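Local coordinates for protein tyrocidine synthetase 3 (Brevibacillus brevis, PDB 2JGP) that forms peptide bonds in nonribosomal assembly of the antibiotic tyrocidine, here through a peptidyl carrier domain that probably hands its thioester-bound chain to a condensation domain, at residues H52-V57 and F269-A274; G83-I88 and Q261-S266; W237-L240 and V245-E248; I284-L289 and L422-L427; F293-T298 and K462-F467. All coordinates share one frame; numbering follows the deposited sequence.

Contact 1: residues H52-V57 and F269-A274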
# COMPACT_ATOMS: atom_id res chain seq x y z
N HIS A 52 -6.27 -11.82 23.84
CA HIS A 52 -5.50 -11.06 24.83
C HIS A 52 -4.00 -11.31 24.67
O HIS A 52 -3.20 -10.36 24.70
CB HIS A 52 -5.95 -11.40 26.26
CG HIS A 52 -5.05 -10.85 27.32
ND1 HIS A 52 -4.98 -9.51 27.62
CD2 HIS A 52 -4.16 -11.46 28.13
CE1 HIS A 52 -4.10 -9.32 28.59
NE2 HIS A 52 -3.58 -10.49 28.91
N ASN A 53 -3.62 -12.57 24.50
CA ASN A 53 -2.20 -12.93 24.40
C ASN A 53 -1.54 -12.46 23.10
O ASN A 53 -0.42 -11.95 23.13
CB ASN A 53 -2.01 -14.45 24.55
CG ASN A 53 -2.29 -14.94 25.97
OD1 ASN A 53 -2.29 -14.16 26.92
ND2 ASN A 53 -2.51 -16.24 26.10
N GLU A 54 -2.22 -12.64 21.97
CA GLU A 54 -1.64 -12.31 20.67
C GLU A 54 -1.76 -10.81 20.36
O GLU A 54 -0.83 -10.23 19.79
CB GLU A 54 -2.29 -13.14 19.56
CG GLU A 54 -1.62 -13.02 18.18
CD GLU A 54 -0.20 -13.57 18.12
OE1 GLU A 54 0.54 -13.22 17.17
OE2 GLU A 54 0.19 -14.35 19.01
N TYR A 55 -2.88 -10.19 20.75
CA TYR A 55 -3.18 -8.81 20.33
C TYR A 55 -3.44 -7.80 21.46
O TYR A 55 -3.69 -6.64 21.18
CB TYR A 55 -4.37 -8.82 19.36
CG TYR A 55 -4.12 -9.70 18.17
CD1 TYR A 55 -4.79 -10.92 18.01
CD2 TYR A 55 -3.18 -9.34 17.21
CE1 TYR A 55 -4.54 -11.74 16.91
CE2 TYR A 55 -2.92 -10.15 16.11
CZ TYR A 55 -3.60 -11.35 15.97
OH TYR A 55 -3.32 -12.14 14.89
N GLN A 56 -3.36 -8.24 22.72
CA GLN A 56 -3.68 -7.36 23.86
C GLN A 56 -5.01 -6.64 23.69
O GLN A 56 -5.13 -5.44 23.97
CB GLN A 56 -2.56 -6.33 24.09
CG GLN A 56 -1.45 -6.79 25.00
CD GLN A 56 -0.51 -5.67 25.34
OE1 GLN A 56 -0.07 -4.93 24.47
NE2 GLN A 56 -0.20 -5.52 26.63
N VAL A 57 -6.01 -7.37 23.19
CA VAL A 57 -7.36 -6.84 23.08
C VAL A 57 -8.22 -7.68 24.01
O VAL A 57 -8.24 -8.90 23.92
CB VAL A 57 -7.88 -6.90 21.64
CG1 VAL A 57 -9.34 -6.47 21.58
CG2 VAL A 57 -7.02 -6.01 20.74
N PHE A 269 2.83 -5.23 20.13
CA PHE A 269 3.88 -4.92 19.14
C PHE A 269 4.92 -6.04 19.07
O PHE A 269 5.37 -6.41 18.00
CB PHE A 269 4.55 -3.58 19.46
CG PHE A 269 5.67 -3.21 18.54
CD1 PHE A 269 5.42 -2.46 17.40
CD2 PHE A 269 6.98 -3.58 18.82
CE1 PHE A 269 6.46 -2.10 16.55
CE2 PHE A 269 8.02 -3.23 17.97
CZ PHE A 269 7.76 -2.49 16.84
N HIS A 270 5.29 -6.60 20.22
CA HIS A 270 6.25 -7.70 20.25
C HIS A 270 5.74 -8.91 19.47
O HIS A 270 6.51 -9.62 18.83
CB HIS A 270 6.55 -8.10 21.69
CG HIS A 270 7.83 -8.86 21.85
ND1 HIS A 270 7.86 -10.23 22.04
CD2 HIS A 270 9.12 -8.45 21.86
CE1 HIS A 270 9.11 -10.63 22.16
NE2 HIS A 270 9.90 -9.57 22.06
N LYS A 271 4.43 -9.14 19.52
CA LYS A 271 3.80 -10.23 18.78
C LYS A 271 3.73 -9.92 17.29
O LYS A 271 3.91 -10.82 16.46
CB LYS A 271 2.41 -10.54 19.34
CG LYS A 271 2.40 -11.14 20.73
CD LYS A 271 2.88 -12.58 20.73
CE LYS A 271 2.77 -13.21 22.11
NZ LYS A 271 3.24 -14.63 22.11
N GLN A 272 3.44 -8.67 16.93
CA GLN A 272 3.49 -8.24 15.52
C GLN A 272 4.88 -8.49 14.97
O GLN A 272 5.04 -9.04 13.88
CB GLN A 272 3.15 -6.75 15.34
CG GLN A 272 1.74 -6.34 15.74
CD GLN A 272 0.69 -6.82 14.77
OE1 GLN A 272 0.62 -6.35 13.63
NE2 GLN A 272 -0.15 -7.75 15.21
N GLU A 273 5.89 -8.08 15.73
CA GLU A 273 7.29 -8.27 15.35
C GLU A 273 7.66 -9.74 15.26
O GLU A 273 8.28 -10.16 14.28
CB GLU A 273 8.20 -7.58 16.37
CG GLU A 273 9.69 -7.82 16.15
CD GLU A 273 10.54 -7.03 17.11
OE1 GLU A 273 11.20 -6.07 16.65
OE2 GLU A 273 10.55 -7.36 18.32
N ALA A 274 7.29 -10.51 16.29
CA ALA A 274 7.66 -11.92 16.40
C ALA A 274 7.28 -12.72 15.17
O ALA A 274 8.05 -13.58 14.73
CB ALA A 274 7.03 -12.54 17.64
O HOH W 1 -0.14 -8.29 18.15
O HOH W 2 3.19 -13.46 16.82
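K271 lies with its aliphatic chain against the last turn of helix 41-55, running slantwise past E54. Its CB sits 3.3 Å from the carbonyl O of E54, and further along the chain CE reaches to 3.6 Å from the carbonyl O of N53. CG of K271 stands beside its backbone N, and a second bend at chi2 (-72°) lays the methylenes over these two carbonyls. The carboxylate of E54 flanks the same chain, with OE2 3.7 Å from K271 CD. The ammonium does not close a salt bridge, since K271 NZ stays 4.4 Å from E54 OE2, so the attraction is probably a diffuse one. E54 OE1 instead takes a bond from H404 and another from a water that also donates to K271 O. A second water bonds to E54 O and accepts from Q272 NE2 at 3.0 Å, bridging the helix end to the amide. That amide nitrogen also lies in the plane of the Y55 ring, at its edge, 3.8 Å from CE2; ring and amide planes stand 52° apart. One ring face of Y55 is lined by CG of E54. Outside partners fix the polar ends: Y55 OH bonds to Q17, and Q272 bonds through OE1 to D406 N and through NE2 to G403 O. Carrier-domain helix 41-55 thus docks its C-terminal end, just before Q56 turns to positive phi, on condensation-domain helix 267-279, with helix 10-23, the end of helix 387-403 and the loop after it packed around Y55 and Q272.

Contact 2: residues G83-I88 and Q261-S266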
# COMPACT_ATOMS: atom_id res chain seq x y z
N GLY A 83 -9.67 -1.29 26.41
CA GLY A 83 -8.99 -2.59 26.35
C GLY A 83 -8.57 -2.98 24.94
O GLY A 83 -8.60 -4.17 24.58
N ASN A 84 -8.19 -1.99 24.14
CA ASN A 84 -7.75 -2.21 22.77
C ASN A 84 -6.52 -1.33 22.51
O ASN A 84 -6.63 -0.13 22.31
CB ASN A 84 -8.88 -1.87 21.78
CG ASN A 84 -8.46 -2.04 20.32
OD1 ASN A 84 -7.30 -2.32 20.01
ND2 ASN A 84 -9.42 -1.88 19.41
N VAL A 85 -5.34 -1.95 22.53
CA VAL A 85 -4.10 -1.20 22.37
C VAL A 85 -3.89 -0.71 20.93
O VAL A 85 -2.95 0.04 20.69
CB VAL A 85 -2.86 -2.01 22.81
CG1 VAL A 85 -2.96 -2.38 24.29
CG2 VAL A 85 -2.69 -3.24 21.94
N PHE A 86 -4.74 -1.15 20.00
CA PHE A 86 -4.69 -0.71 18.59
C PHE A 86 -5.54 0.53 18.30
O PHE A 86 -5.52 1.05 17.19
CB PHE A 86 -5.16 -1.84 17.66
CG PHE A 86 -4.19 -2.96 17.54
CD1 PHE A 86 -4.20 -4.01 18.46
CD2 PHE A 86 -3.26 -2.99 16.52
CE1 PHE A 86 -3.30 -5.04 18.35
CE2 PHE A 86 -2.36 -4.03 16.40
CZ PHE A 86 -2.37 -5.06 17.32
N SER A 87 -6.28 0.99 19.30
CA SER A 87 -7.20 2.11 19.12
C SER A 87 -6.45 3.44 18.96
O SER A 87 -5.56 3.75 19.75
CB SER A 87 -8.15 2.20 20.32
OG SER A 87 -8.92 3.38 20.27
N ILE A 88 -6.82 4.20 17.94
CA ILE A 88 -6.23 5.51 17.68
C ILE A 88 -7.25 6.60 18.00
O ILE A 88 -8.28 6.71 17.33
CB ILE A 88 -5.78 5.64 16.21
CG1 ILE A 88 -4.76 4.56 15.87
CG2 ILE A 88 -5.16 7.01 15.96
CD1 ILE A 88 -4.42 4.50 14.40
N GLN A 261 3.99 5.32 18.29
CA GLN A 261 5.05 5.38 19.31
C GLN A 261 4.65 4.65 20.60
O GLN A 261 5.43 3.86 21.14
CB GLN A 261 5.42 6.82 19.64
CG GLN A 261 6.58 6.94 20.61
CD GLN A 261 6.89 8.37 20.95
OE1 GLN A 261 6.04 9.10 21.46
NE2 GLN A 261 8.12 8.79 20.67
N GLU A 262 3.45 4.92 21.09
CA GLU A 262 2.93 4.23 22.27
C GLU A 262 2.86 2.73 22.04
O GLU A 262 3.31 1.94 22.87
CB GLU A 262 1.53 4.74 22.63
CG GLU A 262 1.51 6.16 23.16
CD GLU A 262 0.11 6.74 23.24
OE1 GLU A 262 -0.05 7.79 23.90
OE2 GLU A 262 -0.82 6.16 22.64
N PHE A 263 2.32 2.35 20.88
CA PHE A 263 2.14 0.95 20.52
C PHE A 263 3.46 0.19 20.51
O PHE A 263 3.51 -0.98 20.89
CB PHE A 263 1.47 0.85 19.15
CG PHE A 263 1.17 -0.56 18.74
CD1 PHE A 263 0.16 -1.28 19.37
CD2 PHE A 263 1.88 -1.16 17.71
CE1 PHE A 263 -0.11 -2.57 19.00
CE2 PHE A 263 1.60 -2.46 17.33
CZ PHE A 263 0.60 -3.16 17.98
N SER A 264 4.53 0.87 20.09
CA SER A 264 5.85 0.25 19.98
C SER A 264 6.35 -0.35 21.30
O SER A 264 7.21 -1.23 21.28
CB SER A 264 6.87 1.27 19.47
OG SER A 264 7.22 2.18 20.50
N GLN A 265 5.81 0.12 22.43
CA GLN A 265 6.19 -0.37 23.76
C GLN A 265 5.27 -1.46 24.31
O GLN A 265 5.40 -1.86 25.47
CB GLN A 265 6.21 0.81 24.76
CG GLN A 265 7.57 1.49 24.89
CD GLN A 265 7.97 2.25 23.65
OE1 GLN A 265 9.11 2.14 23.19
NE2 GLN A 265 7.04 3.04 23.11
N SER A 266 4.36 -1.97 23.48
CA SER A 266 3.34 -2.91 23.95
C SER A 266 3.74 -4.37 23.73
O SER A 266 4.61 -4.68 22.91
CB SER A 266 2.01 -2.63 23.26
OG SER A 266 2.07 -2.96 21.88
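F263, on helix 253-263, faces V85 and F86 of the 83-88 loop and carries the contact. Its CG is anti to the backbone N (chi1 -176°), which sends the ring across to the loop. There CE1 lies over one face of the F86 ring, and F263 CZ comes 3.5 Å from F86 CE2. The two planes make 50°, an oblique pair with centroids 4.8 Å apart. V85 meets the F263 ring at its edge, its methyl CG2 lying 4.0 Å from CE1, while V85 O stands 3.6 Å from F263 CD1 and accepts a bond from W259 NE1. Three residues on, a type I turn returns the chain to S266, whose backbone N and OG both donate to F263 O, the OG at 2.6 Å on a lone pair in the carbonyl plane. The same OG sits over one face of the F263 ring and N-caps helix 267-279 through F269 N. F263 stacks on W259, and F86 has R14 in cation-pi contact and W11 edge-to-face. F86 N bonds N84 OD1 at 2.8 Å in an Asx turn. With no hydrogen bond joining the segments, polar groups bond within their turns or to W259 and F269, and chiefly ring packing holds loop to helix.

Contact 3: residues W237-L240 and V245-E248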
# COMPACT_ATOMS: atom_id res chain seq x y z
N TRP A 237 -9.83 19.02 -3.83
CA TRP A 237 -9.54 20.26 -4.53
C TRP A 237 -10.67 20.59 -5.51
O TRP A 237 -11.17 21.72 -5.54
CB TRP A 237 -8.20 20.18 -5.28
CG TRP A 237 -7.89 21.44 -6.02
CD1 TRP A 237 -7.32 22.56 -5.51
CD2 TRP A 237 -8.18 21.72 -7.39
NE1 TRP A 237 -7.23 23.53 -6.48
CE2 TRP A 237 -7.74 23.04 -7.65
CE3 TRP A 237 -8.75 20.98 -8.43
CZ2 TRP A 237 -7.87 23.64 -8.90
CZ3 TRP A 237 -8.87 21.58 -9.69
CH2 TRP A 237 -8.43 22.89 -9.91
N VAL A 238 -11.07 19.59 -6.30
CA VAL A 238 -12.18 19.71 -7.24
C VAL A 238 -13.48 20.11 -6.54
O VAL A 238 -14.21 20.99 -7.02
CB VAL A 238 -12.41 18.38 -8.01
CG1 VAL A 238 -13.74 18.39 -8.76
CG2 VAL A 238 -11.25 18.13 -8.98
N GLN A 239 -13.77 19.47 -5.41
CA GLN A 239 -14.95 19.78 -4.61
C GLN A 239 -14.90 21.20 -4.04
O GLN A 239 -15.87 21.95 -4.14
CB GLN A 239 -15.12 18.76 -3.48
CG GLN A 239 -15.62 17.40 -3.93
CD GLN A 239 -15.57 16.36 -2.82
OE1 GLN A 239 -14.50 15.89 -2.45
NE2 GLN A 239 -16.73 15.99 -2.29
N LEU A 240 -13.75 21.56 -3.45
CA LEU A 240 -13.56 22.89 -2.87
C LEU A 240 -13.65 24.01 -3.90
O LEU A 240 -14.22 25.06 -3.63
CB LEU A 240 -12.23 22.98 -2.12
CG LEU A 240 -12.17 22.20 -0.79
CD1 LEU A 240 -10.73 22.06 -0.32
CD2 LEU A 240 -13.05 22.86 0.27
N VAL A 245 -18.84 21.64 0.70
CA VAL A 245 -18.43 21.51 2.09
C VAL A 245 -18.01 20.07 2.33
O VAL A 245 -18.75 19.14 2.02
CB VAL A 245 -19.57 21.88 3.06
CG1 VAL A 245 -19.07 21.87 4.50
CG2 VAL A 245 -20.15 23.24 2.70
N LEU A 246 -16.81 19.89 2.88
CA LEU A 246 -16.25 18.56 3.09
C LEU A 246 -16.52 18.08 4.52
O LEU A 246 -16.62 18.90 5.44
CB LEU A 246 -14.75 18.57 2.81
CG LEU A 246 -14.35 19.03 1.40
CD1 LEU A 246 -12.84 19.22 1.30
CD2 LEU A 246 -14.85 18.04 0.35
N PRO A 247 -16.63 16.75 4.72
CA PRO A 247 -16.92 16.19 6.04
C PRO A 247 -15.75 16.34 7.00
O PRO A 247 -14.60 16.30 6.58
CB PRO A 247 -17.18 14.71 5.74
CG PRO A 247 -16.43 14.43 4.50
CD PRO A 247 -16.46 15.70 3.70
N GLU A 248 -16.06 16.49 8.29
CA GLU A 248 -15.02 16.74 9.30
C GLU A 248 -14.12 15.52 9.49
O GLU A 248 -14.57 14.38 9.38
CB GLU A 248 -15.67 17.13 10.63
CG GLU A 248 -16.46 18.43 10.59
CD GLU A 248 -15.60 19.66 10.35
OE1 GLU A 248 -14.36 19.57 10.45
OE2 GLU A 248 -16.18 20.73 10.04
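L246 reaches back from the loop that follows helix 227-241 and sets its two methyls on L240 and Q239 of the helix. The apolar part is the pair of leucines, whose side chains meet at about a right angle. CD1 of L246 rests 3.7 Å from L240 CG and lies 3.9 Å from L240 CD1 and 3.8 Å from L240 CD2, so this one methyl sits in the fork of the other leucine. L246 places CG beside its backbone N (chi1 -58°), and an extended chi2 carries CD1 to that fork. The second kind of contact is that of a methyl on the glutamine chain: L246 CD2 packs on the Q239 side chain, 3.7 Å from its CD and 3.9 Å from its CB. The glutamine chain is extended beyond CG. Polar links lie next to the contact: P247 O accepts a bond from R146 NH1, and L246 itself touches R146 while L240 touches L143, both on helix 133-146. The backbones stay apart, L240 and V245 having the nearest CA atoms at 7.1 Å. Van der Waals contact thus does the work across this short connection at the surface, where one leucine lies between loop and helix, and P247 O has a directional bond with R146 on helix 133-146.

Contact 4: residues I284-L289 and L422-L427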
# COMPACT_ATOMS: atom_id res chain seq x y z
N ILE A 284 17.41 -16.64 4.31
CA ILE A 284 16.62 -15.72 3.49
C ILE A 284 17.04 -15.81 2.02
O ILE A 284 18.19 -15.52 1.70
CB ILE A 284 16.75 -14.26 3.98
CG1 ILE A 284 16.21 -14.12 5.40
CG2 ILE A 284 16.01 -13.31 3.03
CD1 ILE A 284 16.33 -12.72 5.97
N PRO A 285 16.10 -16.19 1.13
CA PRO A 285 16.45 -16.41 -0.27
C PRO A 285 16.65 -15.12 -1.06
O PRO A 285 15.91 -14.15 -0.86
CB PRO A 285 15.24 -17.17 -0.81
CG PRO A 285 14.11 -16.68 0.01
CD PRO A 285 14.67 -16.43 1.38
N VAL A 286 17.63 -15.12 -1.95
CA VAL A 286 17.85 -14.02 -2.89
C VAL A 286 17.35 -14.47 -4.27
O VAL A 286 17.78 -15.50 -4.77
CB VAL A 286 19.34 -13.64 -2.97
CG1 VAL A 286 19.52 -12.42 -3.85
CG2 VAL A 286 19.89 -13.38 -1.58
N LEU A 287 16.44 -13.68 -4.85
CA LEU A 287 15.87 -13.99 -6.16
C LEU A 287 16.95 -14.01 -7.24
O LEU A 287 17.69 -13.04 -7.39
CB LEU A 287 14.79 -12.97 -6.53
CG LEU A 287 14.00 -13.18 -7.82
CD1 LEU A 287 13.15 -14.44 -7.76
CD2 LEU A 287 13.13 -11.96 -8.09
N ASN A 288 17.03 -15.10 -7.99
CA ASN A 288 18.03 -15.24 -9.04
C ASN A 288 17.39 -15.22 -10.42
O ASN A 288 17.43 -16.22 -11.15
CB ASN A 288 18.83 -16.53 -8.83
CG ASN A 288 19.97 -16.67 -9.83
OD1 ASN A 288 20.19 -17.75 -10.36
ND2 ASN A 288 20.69 -15.58 -10.09
N LEU A 289 16.80 -14.09 -10.78
CA LEU A 289 16.24 -13.92 -12.11
C LEU A 289 17.38 -13.89 -13.12
O LEU A 289 18.43 -13.31 -12.85
CB LEU A 289 15.46 -12.62 -12.24
CG LEU A 289 14.05 -12.59 -11.65
CD1 LEU A 289 13.48 -11.19 -11.80
CD2 LEU A 289 13.17 -13.64 -12.32
N LEU A 422 24.43 -3.48 -2.18
CA LEU A 422 24.07 -2.17 -2.76
C LEU A 422 23.43 -2.31 -4.15
O LEU A 422 22.77 -1.38 -4.63
CB LEU A 422 25.32 -1.27 -2.84
CG LEU A 422 25.16 0.26 -2.81
CD1 LEU A 422 24.48 0.72 -1.52
CD2 LEU A 422 26.51 0.94 -2.97
N SER A 423 23.63 -3.46 -4.79
CA SER A 423 23.05 -3.72 -6.11
C SER A 423 21.60 -4.21 -6.04
O SER A 423 20.96 -4.40 -7.07
CB SER A 423 23.90 -4.75 -6.87
OG SER A 423 23.89 -6.01 -6.22
N ARG A 424 21.09 -4.43 -4.83
CA ARG A 424 19.73 -4.93 -4.67
C ARG A 424 19.08 -4.40 -3.40
O ARG A 424 19.70 -3.64 -2.65
CB ARG A 424 19.72 -6.47 -4.73
CG ARG A 424 20.92 -7.17 -4.13
CD ARG A 424 21.28 -8.43 -4.91
NE ARG A 424 20.08 -9.18 -5.26
CZ ARG A 424 20.00 -10.08 -6.23
NH1 ARG A 424 21.05 -10.40 -6.98
NH2 ARG A 424 18.84 -10.69 -6.46
N ASN A 425 17.82 -4.76 -3.18
CA ASN A 425 17.04 -4.22 -2.08
C ASN A 425 16.87 -5.23 -0.95
O ASN A 425 16.96 -6.43 -1.18
CB ASN A 425 15.68 -3.75 -2.59
CG ASN A 425 15.78 -2.46 -3.38
OD1 ASN A 425 15.88 -1.38 -2.82
ND2 ASN A 425 15.76 -2.58 -4.71
N PRO A 426 16.65 -4.73 0.28
CA PRO A 426 16.52 -5.65 1.41
C PRO A 426 15.26 -6.51 1.30
O PRO A 426 14.18 -6.02 0.94
CB PRO A 426 16.48 -4.72 2.63
CG PRO A 426 16.07 -3.39 2.12
CD PRO A 426 16.51 -3.32 0.69
N LEU A 427 15.43 -7.80 1.58
CA LEU A 427 14.36 -8.80 1.65
C LEU A 427 13.73 -9.21 0.31
O LEU A 427 13.46 -10.39 0.10
CB LEU A 427 13.27 -8.40 2.66
CG LEU A 427 13.62 -8.64 4.13
CD1 LEU A 427 12.50 -8.16 5.03
CD2 LEU A 427 13.92 -10.11 4.40
O HOH W 3 15.29 -11.78 -1.05
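I284 starts the contact by meeting L427: its CD1 lies 3.9 Å from L427 CD2, and its CG2 approaches the same methyl, so the L427 branch tip touches both arms of the isoleucine. I284 also touches I351 of strand 350-356, while L427 packs on F409 and L412 of helix 409-415. At P285 the link becomes polar and indirect, one water donating to P285 O at 2.5 Å and to L427 O at 2.6 Å. V286 follows with its CG1 methyl over one face of the R424 guanidinium, nearer the NH2 side, 3.2 Å from NH2 and 3.4 Å from CZ; this is tight packing. Its CG1 is anti to the backbone N (chi1 -175°), the branch that faces the arginine. L287 then supplies the direct bond. R424 NH2 donates to L287 O at 2.8 Å, reaching it in the carbonyl plane although the N-H...O angle is a bent 133°, and the oxygen is tilted slightly from the guanidinium plane. R424 arrives there by a chain bent at both chi2 and chi3, and the same NH2 forms a salt bridge with D429 OD2. V286 O and N288 N both bond to the side-chain amide of Q347, which fastens this part of the loop. NH2 is thus shared between a carbonyl and the D429 carboxylate while a methyl lies over the guanidinium face. R295 NE lies close to R424 NH1, so D429, and D464 on R295, probably offset two neighbouring positive charges; two loops are tied by one cation, one water and one aliphatic touch.

Contact 5: residues F293-T298 and K462-F467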
# COMPACT_ATOMS: atom_id res chain seq x y z
N PHE A 293 21.71 -8.52 -19.06
CA PHE A 293 23.00 -7.87 -18.83
C PHE A 293 23.43 -8.17 -17.41
O PHE A 293 22.59 -8.47 -16.55
CB PHE A 293 22.88 -6.37 -19.05
CG PHE A 293 22.17 -6.00 -20.33
CD1 PHE A 293 20.87 -5.49 -20.30
CD2 PHE A 293 22.79 -6.18 -21.55
CE1 PHE A 293 20.21 -5.16 -21.48
CE2 PHE A 293 22.14 -5.85 -22.73
CZ PHE A 293 20.85 -5.34 -22.70
N THR A 294 24.72 -8.09 -17.16
CA THR A 294 25.28 -8.34 -15.84
C THR A 294 24.74 -7.31 -14.85
O THR A 294 24.58 -6.14 -15.20
CB THR A 294 26.83 -8.25 -15.87
OG1 THR A 294 27.34 -9.21 -16.81
CG2 THR A 294 27.43 -8.51 -14.50
N ARG A 295 24.45 -7.76 -13.64
CA ARG A 295 23.94 -6.86 -12.61
C ARG A 295 25.04 -5.86 -12.24
O ARG A 295 26.17 -6.26 -11.94
CB ARG A 295 23.50 -7.65 -11.37
CG ARG A 295 22.96 -6.79 -10.24
CD ARG A 295 22.60 -7.64 -9.04
NE ARG A 295 21.49 -8.53 -9.35
CZ ARG A 295 20.21 -8.17 -9.32
NH1 ARG A 295 19.85 -6.95 -8.95
NH2 ARG A 295 19.28 -9.06 -9.63
N PRO A 296 24.73 -4.55 -12.29
CA PRO A 296 25.71 -3.55 -11.87
C PRO A 296 26.09 -3.70 -10.40
O PRO A 296 25.28 -4.18 -9.61
CB PRO A 296 24.97 -2.22 -12.10
CG PRO A 296 23.87 -2.52 -12.99
CD PRO A 296 23.47 -3.93 -12.73
N SER A 297 27.30 -3.28 -10.04
CA SER A 297 27.75 -3.39 -8.65
C SER A 297 27.12 -2.33 -7.74
O SER A 297 27.18 -2.45 -6.52
CB SER A 297 29.27 -3.30 -8.56
OG SER A 297 29.69 -3.60 -7.24
N THR A 298 26.54 -1.29 -8.34
CA THR A 298 25.76 -0.30 -7.61
C THR A 298 24.37 -0.28 -8.23
O THR A 298 24.24 -0.47 -9.44
CB THR A 298 26.38 1.10 -7.71
OG1 THR A 298 26.17 1.64 -9.03
CG2 THR A 298 27.87 1.07 -7.42
N LYS A 462 12.85 1.39 -8.74
CA LYS A 462 13.52 1.11 -7.46
C LYS A 462 13.94 -0.36 -7.33
O LYS A 462 14.97 -0.66 -6.72
CB LYS A 462 12.63 1.49 -6.27
CG LYS A 462 13.36 1.50 -4.93
CD LYS A 462 12.39 1.58 -3.75
CE LYS A 462 13.04 1.12 -2.45
NZ LYS A 462 12.03 0.83 -1.38
N PHE A 463 13.17 -1.26 -7.93
CA PHE A 463 13.41 -2.70 -7.82
C PHE A 463 13.76 -3.28 -9.18
O PHE A 463 13.56 -2.63 -10.20
CB PHE A 463 12.17 -3.38 -7.26
CG PHE A 463 11.75 -2.83 -5.93
CD1 PHE A 463 10.77 -1.86 -5.84
CD2 PHE A 463 12.36 -3.28 -4.77
CE1 PHE A 463 10.39 -1.35 -4.61
CE2 PHE A 463 11.99 -2.77 -3.53
CZ PHE A 463 11.00 -1.80 -3.45
N ASP A 464 14.29 -4.51 -9.19
CA ASP A 464 14.62 -5.19 -10.46
C ASP A 464 13.44 -5.11 -11.39
O ASP A 464 13.59 -4.80 -12.58
CB ASP A 464 14.94 -6.67 -10.23
CG ASP A 464 16.29 -6.88 -9.60
OD1 ASP A 464 16.93 -5.89 -9.21
OD2 ASP A 464 16.70 -8.05 -9.51
N LEU A 465 12.26 -5.39 -10.85
CA LEU A 465 11.03 -5.13 -11.57
C LEU A 465 9.84 -5.02 -10.62
O LEU A 465 9.83 -5.61 -9.54
CB LEU A 465 10.80 -6.19 -12.65
CG LEU A 465 10.29 -7.58 -12.27
CD1 LEU A 465 8.79 -7.59 -12.27
CD2 LEU A 465 10.81 -8.63 -13.25
N THR A 466 8.86 -4.22 -11.04
CA THR A 466 7.60 -4.08 -10.33
C THR A 466 6.50 -4.57 -11.25
O THR A 466 6.35 -4.05 -12.36
CB THR A 466 7.34 -2.62 -9.95
OG1 THR A 466 8.33 -2.18 -9.02
CG2 THR A 466 5.95 -2.46 -9.32
N PHE A 467 5.76 -5.57 -10.79
CA PHE A 467 4.72 -6.21 -11.58
C PHE A 467 3.39 -5.64 -11.12
O PHE A 467 3.07 -5.73 -9.94
CB PHE A 467 4.77 -7.73 -11.35
CG PHE A 467 3.76 -8.51 -12.16
CD1 PHE A 467 4.14 -9.15 -13.32
CD2 PHE A 467 2.44 -8.61 -11.73
CE1 PHE A 467 3.21 -9.87 -14.06
CE2 PHE A 467 1.52 -9.32 -12.47
CZ PHE A 467 1.91 -9.96 -13.63
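R295 and D464 have the nearest backbones here, yet their CA atoms are 9.7 Å apart, so the side chains alone bridge from the 293-298 loop to the residue just before strand 465-471. R295 grips D464 end-on. R295 NH2 donates to D464 OD2 at 2.8 Å and R295 NH1 to D464 OD1 at 3.1 Å, both nearly straight at 169° and 168°. A weak third bond from R295 NH1 to D464 OD2, at 3.4 Å, belongs to the same salt bridge. Each carboxylate oxygen is met on its syn side, and both lie close to the guanidinium plane; the two flat groups are turned only 25° from each other, close to the coplanar fit of a bidentate pair. R295 runs out straight, its CG anti to the backbone N, and bends at chi3 to bring the two terminal nitrogens round to the acid. D464 is buried, and the pairing probably offsets its charge. NH1 of R295 makes a further weak bond to S423 O, and its NE lies close to R424 NH1. The backbone of D464 bonds to S483, at the end of strand 476-483, and its side chain touches L486. The salt bridge thus fastens the loop leading into strand 303-309, an outermost strand of the four-stranded sheet, to the start of strand 465-471, which runs between strands 476-483 and 430-435.

Contacts 1, 2 and 5 are partly buried, whereas contacts 3 and 4 lie at the surface. Contacts 1 and 2 touch and share the carrier-condensation junction, using the consecutive helices 253-263 and 267-279; water bridges and lysine methylenes mark the first, aromatic rings the second. Contacts 4 and 5 also touch, their segments alternating along the chain; across contact 4 the arginine bonds a carbonyl, across contact 5 a buried carboxylate, and the two arginines lie close together. Contact 3 stands apart, about 13 Å by nearest atoms from contact 2, and is local, leucine packing on leucine and on a glutamine chain, on the opposite side of the chain's centre from contacts 4 and 5.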